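Local coordinates for protein putative short-chain dehydrogenase/reductase (Corynebacterium glutamicum, PDB 3E9N) that probably acts as a nicotinamide-dependent oxidoreductase of the short-chain dehydrogenase/reductase family, perhaps reducing acetoacetyl-CoA, though its true substrate is not established, at residues V22-L25 with S26-H29; P110-L113 with S114-L117; K162-A165 with N166-I169. One frame throughout, in Å; residues are numbered along the deposited sequence.

Contact 1: residues V22-L25 with S26-H29; sequences VKDL and SRDH
Ser-26 N donates to Val-22 O at 3.1 Å, an i to i+4 bond at the end of helix 16-25. Two i to i+3 bonds then tighten the backbone: Arg-27 N to Asp-24 O and Asp-28 N to Leu-25 O, the latter at 3.2 Å. The chain is thereby turned toward strand 30-35, within the first beta-alpha-beta unit of the Rossmann fold. Among the side chains, Ser-26 OG lies 2.9 Å from Lys-23 O and donates to it from above the carbonyl plane. His-29 ND1 meets Leu-25 O at 3.0 Å, in the carbonyl plane and on a lone pair. His-29 CG lies anti to its own carbonyl carbon (chi1 -61°), which brings the ring back beside Leu-25, with His-29 CE1 4.0 Å from Leu-25 CD2. Asp-24 and Arg-27 are modelled as a salt bridge, but Asp-24 OD1 and Arg-27 NH1 are implausibly close, so its detailed geometry is doubtful. Arg-211 of helix 203-214 makes salt bridges to both Asp-24 and Asp-28. Leu-25 O thus accepts from Asp-28 N and His-29 ND1, with a weak further bond from His-29 N, while the two arginines would probably offset the gathered negative charge.

Contact 2: residues P110-L113 with S114-L117; sequences PAEL and SRQL
Glu-112 and Arg-115 run side by side, pointing the same way, whereas Gln-116 crosses Glu-112 at about a right angle. These orientations define a three-residue polar cluster along helix 95-124. The guanidinium grips the carboxylate side-on: Arg-115 NE reaches Glu-112 OE1 at 2.8 Å, and Arg-115 NH1 reaches Glu-112 OE2 at 2.7 Å. Both bonds are nearly straight and both oxygens lie close to the guanidinium plane, yet the two flat groups are inclined by 37°, so OE1 is approached from above the carboxylate plane. Gln-116 NE2 comes to OE2 of Glu-112 at 2.7 Å on the anti side, NH1 having used the syn side. The bend of Glu-112 at chi2 (75°) folds its carboxylate forward along the helix to both partners. Gln-116 NE2 has a further acceptor in Val-61 O of helix 57-63. On the face toward the sheet, Ser-114 OG sits 2.6 Å from Pro-110 O, which also takes Ser-114 N from the opposite face of its plane. His-81 of strand 78-81 bonds to the same hydroxyl. Leu-113 and Leu-117 cross obliquely there, their CD1 atoms 4.0 Å apart, and both pack on Leu-79. With three donors fixing a buried carboxylate, Glu-112 is probably kept ionised and its rotation restricted, beside Val-96 of the second subunit.

Contact 3: residues K162-A165 with N166-I169; sequences KEEA and NNGI
Glu-164 O and Ala-165 O receive the turning backbone of residues 167-169 in a Schellman motif, which closes helix 144-164 and leads into strand 170-176 of the Rossmann fold. Its 5-to-2 bond runs from Gly-168 N to Ala-165 O at 3.0 Å; the 6-to-1 bond from Ile-169 N to Glu-164 O is present but weak, at 3.5 Å. Asn-167 N adds a firmer bond to Glu-164 O. Gly-168 takes the positive phi (95°) expected at the C' position of the motif.

The tight part gathers round Glu-164. Its chain bends at chi2 (-65°), turning the carboxylate back beside the loop, where Asn-167 ND2 meets OE1 of Glu-164 at 2.7 Å. Glu-164 OE1 lies close to the amide plane of Asn-167, but ND2 reaches it from above the carboxylate plane, the two groups being 38° apart. The other oxygen, OE2, forms a salt bridge with Arg-122 of helix 95-124, so the carboxylate is held from that side as well as by the loop. Ile-169 lies alongside Glu-164, pointing the same way, with the two CB atoms 3.8 Å apart. The aliphatic part of Glu-164 thus meets Ile-169 at the C3 and C'' positions, the motif's usual site of hydrophobic contact, which Leu-118 and Leu-121 extend.

The outer side is looser. Glu-163 turns away from the loop, and Asn-166 is exposed; within the loop itself its side chain meets only the adjacent backbone, Asn-166 CB being 3.7 Å from Ala-165 C. Ile-231 of the third subunit packs on Ala-165 and Asn-166, and Arg-230 of that subunit bonds to Gly-168 O. Back in the compact part, the terminal methyl CD1 of Ile-169 rests 3.7 Å from Glu-164 OE1, the oxygen that accepts the Asn-167 amide.

Contacts 1 and 3 both sit where a helix gives way to the next parallel strand, while contact 2 lies within a helix. Contacts 2 and 3 are neighbours, with centres about 14 Å apart and nearest atoms about 7 Å apart; their helices, 95-124 and 144-164, pack together, Ala-111 on Leu-156 and Ser-114 on Phe-160. Contact 1 is more remote, its centre about 22 Å from that of contact 2 and 25 Å from that of contact 3. The Tyr-x-x-x-Lys pattern that marks the active site in this family occurs near the start of helix 144-164, so contact 3 closes the opposite end of that helix.

Contact 1: residues V22-L25 with S26-H29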
loop_
_atom_site.group_PDB
_atom_site.type_symbol
_atom_site.label_atom_id
_atom_site.label_comp_id
_atom_site.label_asym_id
_atom_site.label_seq_id
_atom_site.Cartn_x
_atom_site.Cartn_y
_atom_site.Cartn_z
ATOM N N VAL A 22 -15.396 26.208 -2.969
ATOM C CA VAL A 22 -15.538 27.468 -3.717
ATOM C C VAL A 22 -15.464 28.678 -2.797
ATOM O O VAL A 22 -14.778 29.661 -3.122
ATOM C CB VAL A 22 -16.842 27.543 -4.554
ATOM C CG1 VAL A 22 -17.053 28.972 -5.011
ATOM C CG2 VAL A 22 -16.775 26.579 -5.755
ATOM N N LYS A 23 -16.154 28.617 -1.651
ATOM C CA LYS A 23 -16.115 29.762 -0.722
ATOM C C LYS A 23 -14.682 29.986 -0.249
ATOM O O LYS A 23 -14.259 31.126 -0.122
ATOM C CB LYS A 23 -17.084 29.609 0.476
ATOM C CG LYS A 23 -18.464 29.068 0.123
ATOM C CD LYS A 23 -19.620 29.408 1.121
ATOM C CE LYS A 23 -19.266 28.981 2.552
ATOM N NZ LYS A 23 -20.407 28.308 3.275
ATOM N N ASP A 24 -13.914 28.922 -0.016
ATOM C CA ASP A 24 -12.550 29.118 0.517
ATOM C C ASP A 24 -11.624 29.753 -0.503
ATOM O O ASP A 24 -10.924 30.706 -0.187
ATOM C CB ASP A 24 -11.919 27.812 1.026
ATOM C CG ASP A 24 -10.507 28.010 1.541
ATOM O OD1 ASP A 24 -10.385 28.378 2.703
ATOM O OD2 ASP A 24 -9.492 27.806 0.829
ATOM N N LEU A 25 -11.608 29.191 -1.710
ATOM C CA LEU A 25 -10.718 29.646 -2.781
ATOM C C LEU A 25 -11.031 31.035 -3.309
ATOM O O LEU A 25 -10.191 31.638 -3.967
ATOM C CB LEU A 25 -10.817 28.684 -3.984
ATOM C CG LEU A 25 -10.328 27.241 -3.785
ATOM C CD1 LEU A 25 -10.404 26.446 -5.133
ATOM C CD2 LEU A 25 -8.907 27.288 -3.239
ATOM N N SER A 26 -12.278 31.468 -3.107
ATOM C CA SER A 26 -12.752 32.756 -3.600
ATOM C C SER A 26 -12.081 33.864 -2.806
ATOM O O SER A 26 -12.156 35.013 -3.197
ATOM C CB SER A 26 -14.290 32.884 -3.544
ATOM O OG SER A 26 -14.787 33.010 -2.210
ATOM N N ARG A 27 -11.432 33.528 -1.692
ATOM C CA ARG A 27 -10.670 34.520 -0.967
ATOM C C ARG A 27 -9.547 35.072 -1.863
ATOM O O ARG A 27 -9.256 36.270 -1.839
ATOM C CB ARG A 27 -10.115 33.968 0.365
ATOM C CG ARG A 27 -11.234 33.477 1.363
ATOM C CD ARG A 27 -10.819 32.261 2.283
ATOM N NE ARG A 27 -9.500 32.447 2.888
ATOM C CZ ARG A 27 -8.778 31.498 3.489
ATOM N NH1 ARG A 27 -9.221 30.257 3.587
ATOM N NH2 ARG A 27 -7.583 31.796 3.991
ATOM N N ASP A 28 -8.913 34.238 -2.670
ATOM C CA ASP A 28 -7.739 34.720 -3.363
ATOM C C ASP A 28 -7.671 34.227 -4.797
ATOM O O ASP A 28 -6.602 34.287 -5.380
ATOM C CB ASP A 28 -6.449 34.325 -2.605
ATOM C CG ASP A 28 -6.354 32.812 -2.362
ATOM O OD1 ASP A 28 -5.264 32.318 -1.992
ATOM O OD2 ASP A 28 -7.388 32.110 -2.563
ATOM N N HIS A 29 -8.767 33.671 -5.331
ATOM C CA HIS A 29 -8.836 33.234 -6.728
ATOM C C HIS A 29 -10.195 33.729 -7.250
ATOM O O HIS A 29 -11.174 33.816 -6.467
ATOM C CB HIS A 29 -8.888 31.696 -6.899
ATOM C CG HIS A 29 -7.704 30.920 -6.366
ATOM N ND1 HIS A 29 -7.483 30.702 -5.009
ATOM C CD2 HIS A 29 -6.757 30.197 -7.012
ATOM C CE1 HIS A 29 -6.425 29.923 -4.849
ATOM N NE2 HIS A 29 -5.955 29.608 -6.045
#

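Contact 2: residues P110-L113 with S114-L117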
loop_
_atom_site.group_PDB
_atom_site.type_symbol
_atom_site.label_atom_id
_atom_site.label_comp_id
_atom_site.label_asym_id
_atom_site.label_seq_id
_atom_site.Cartn_x
_atom_site.Cartn_y
_atom_site.Cartn_z
ATOM N N PRO A 110 -11.618 13.399 -14.498
ATOM C CA PRO A 110 -10.386 14.058 -13.940
ATOM C C PRO A 110 -9.170 13.937 -14.844
ATOM O O PRO A 110 -8.500 14.935 -15.091
ATOM C CB PRO A 110 -10.167 13.373 -12.592
ATOM C CG PRO A 110 -11.612 12.913 -12.155
ATOM C CD PRO A 110 -12.281 12.515 -13.511
ATOM N N ALA A 111 -8.904 12.761 -15.383
ATOM C CA ALA A 111 -7.799 12.620 -16.301
ATOM C C ALA A 111 -7.947 13.512 -17.541
ATOM O O ALA A 111 -6.979 14.101 -17.989
ATOM C CB ALA A 111 -7.671 11.184 -16.746
ATOM N N GLU A 112 -9.117 13.550 -18.157
ATOM C CA GLU A 112 -9.215 14.228 -19.466
ATOM C C GLU A 112 -9.416 15.750 -19.308
ATOM O O GLU A 112 -8.856 16.523 -20.072
ATOM C CB GLU A 112 -10.355 13.585 -20.286
ATOM C CG GLU A 112 -10.878 14.448 -21.487
ATOM C CD GLU A 112 -9.912 14.457 -22.671
ATOM O OE1 GLU A 112 -8.904 13.700 -22.663
ATOM O OE2 GLU A 112 -10.162 15.260 -23.596
ATOM N N LEU A 113 -10.175 16.175 -18.284
ATOM C CA LEU A 113 -10.201 17.577 -17.905
ATOM C C LEU A 113 -8.827 18.110 -17.541
ATOM O O LEU A 113 -8.493 19.247 -17.900
ATOM C CB LEU A 113 -11.175 17.890 -16.746
ATOM C CG LEU A 113 -11.301 19.410 -16.372
ATOM C CD1 LEU A 113 -11.758 20.240 -17.538
ATOM C CD2 LEU A 113 -12.241 19.671 -15.192
ATOM N N SER A 114 -8.014 17.320 -16.853
ATOM C CA SER A 114 -6.686 17.804 -16.520
ATOM C C SER A 114 -5.867 17.870 -17.806
ATOM O O SER A 114 -5.010 18.718 -17.955
ATOM C CB SER A 114 -5.966 16.888 -15.526
ATOM O OG SER A 114 -6.722 16.687 -14.368
ATOM N N ARG A 115 -6.090 16.955 -18.729
ATOM C CA ARG A 115 -5.310 16.983 -19.941
ATOM C C ARG A 115 -5.680 18.245 -20.754
ATOM O O ARG A 115 -4.816 18.920 -21.333
ATOM C CB ARG A 115 -5.532 15.682 -20.746
ATOM C CG ARG A 115 -4.586 15.507 -21.981
ATOM C CD ARG A 115 -5.151 14.502 -23.066
ATOM N NE ARG A 115 -6.494 14.866 -23.558
ATOM C CZ ARG A 115 -6.721 15.765 -24.528
ATOM N NH1 ARG A 115 -7.972 16.079 -24.907
ATOM N NH2 ARG A 115 -5.691 16.401 -25.090
ATOM N N GLN A 116 -6.971 18.561 -20.791
ATOM C CA GLN A 116 -7.425 19.674 -21.622
ATOM C C GLN A 116 -6.898 20.968 -21.029
ATOM O O GLN A 116 -6.617 21.902 -21.775
ATOM C CB GLN A 116 -8.981 19.721 -21.762
ATOM C CG GLN A 116 -9.606 18.498 -22.487
ATOM C CD GLN A 116 -11.088 18.345 -22.175
ATOM O OE1 GLN A 116 -11.650 19.171 -21.452
ATOM N NE2 GLN A 116 -11.729 17.292 -22.702
ATOM N N LEU A 117 -6.753 21.028 -19.695
ATOM C CA LEU A 117 -6.255 22.252 -19.004
ATOM C C LEU A 117 -4.767 22.184 -18.785
ATOM O O LEU A 117 -4.174 23.114 -18.236
ATOM C CB LEU A 117 -6.924 22.484 -17.643
ATOM C CG LEU A 117 -8.436 22.670 -17.600
ATOM C CD1 LEU A 117 -8.983 22.780 -16.197
ATOM C CD2 LEU A 117 -8.764 23.922 -18.406
#

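Contact 3: residues K162-A165 with N166-I169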
loop_
_atom_site.group_PDB
_atom_site.type_symbol
_atom_site.label_atom_id
_atom_site.label_comp_id
_atom_site.label_asym_id
_atom_site.label_seq_id
_atom_site.Cartn_x
_atom_site.Cartn_y
_atom_site.Cartn_z
ATOM N N LYS A 162 4.024 12.158 -11.439
ATOM C CA LYS A 162 5.382 11.856 -11.943
ATOM C C LYS A 162 5.577 12.404 -13.337
ATOM O O LYS A 162 6.655 12.883 -13.665
ATOM C CB LYS A 162 5.684 10.349 -11.995
ATOM C CG LYS A 162 5.572 9.563 -10.672
ATOM C CD LYS A 162 5.449 8.016 -10.956
ATOM C CE LYS A 162 4.090 7.658 -11.680
ATOM N NZ LYS A 162 3.612 6.200 -11.644
ATOM N N GLU A 163 4.551 12.307 -14.177
ATOM C CA GLU A 163 4.616 12.921 -15.486
ATOM C C GLU A 163 4.836 14.442 -15.431
ATOM O O GLU A 163 5.492 14.994 -16.299
ATOM C CB GLU A 163 3.348 12.632 -16.276
ATOM C CG GLU A 163 3.389 11.369 -17.110
ATOM C CD GLU A 163 2.133 11.186 -17.951
ATOM O OE1 GLU A 163 1.153 11.945 -17.765
ATOM O OE2 GLU A 163 2.105 10.268 -18.808
ATOM N N GLU A 164 4.272 15.132 -14.432
ATOM C CA GLU A 164 4.249 16.597 -14.512
ATOM C C GLU A 164 5.097 17.361 -13.507
ATOM O O GLU A 164 5.118 18.595 -13.569
ATOM C CB GLU A 164 2.812 17.111 -14.467
ATOM C CG GLU A 164 1.982 16.626 -15.659
ATOM C CD GLU A 164 2.505 17.177 -16.973
ATOM O OE1 GLU A 164 3.068 18.302 -16.978
ATOM O OE2 GLU A 164 2.360 16.492 -18.001
ATOM N N ALA A 165 5.775 16.667 -12.578
ATOM C CA ALA A 165 6.568 17.372 -11.533
ATOM C C ALA A 165 7.562 18.381 -12.114
ATOM O O ALA A 165 7.630 19.525 -11.648
ATOM C CB ALA A 165 7.288 16.385 -10.613
ATOM N N ASN A 166 8.316 17.958 -13.132
ATOM C CA ASN A 166 9.262 18.855 -13.831
ATOM C C ASN A 166 8.651 20.099 -14.477
ATOM O O ASN A 166 9.345 21.096 -14.743
ATOM C CB ASN A 166 10.067 18.081 -14.881
ATOM C CG ASN A 166 11.147 17.244 -14.244
ATOM O OD1 ASN A 166 11.027 16.016 -14.177
ATOM N ND2 ASN A 166 12.176 17.910 -13.683
ATOM N N ASN A 167 7.350 20.054 -14.736
ATOM C CA ASN A 167 6.741 21.215 -15.334
ATOM C C ASN A 167 6.188 22.175 -14.333
ATOM O O ASN A 167 5.573 23.169 -14.729
ATOM C CB ASN A 167 5.686 20.800 -16.313
ATOM C CG ASN A 167 6.254 19.929 -17.385
ATOM O OD1 ASN A 167 7.325 20.235 -17.923
ATOM N ND2 ASN A 167 5.595 18.808 -17.666
ATOM N N GLY A 168 6.393 21.895 -13.039
ATOM C CA GLY A 168 5.978 22.856 -12.040
ATOM C C GLY A 168 4.608 22.538 -11.499
ATOM O O GLY A 168 4.106 23.264 -10.620
ATOM N N ILE A 169 3.992 21.467 -12.000
ATOM C CA ILE A 169 2.671 21.077 -11.520
ATOM C C ILE A 169 2.721 20.230 -10.249
ATOM O O ILE A 169 3.521 19.286 -10.135
ATOM C CB ILE A 169 1.864 20.326 -12.601
ATOM C CG1 ILE A 169 1.622 21.245 -13.822
ATOM C CG2 ILE A 169 0.543 19.753 -12.011
ATOM C CD1 ILE A 169 0.888 20.587 -14.967
#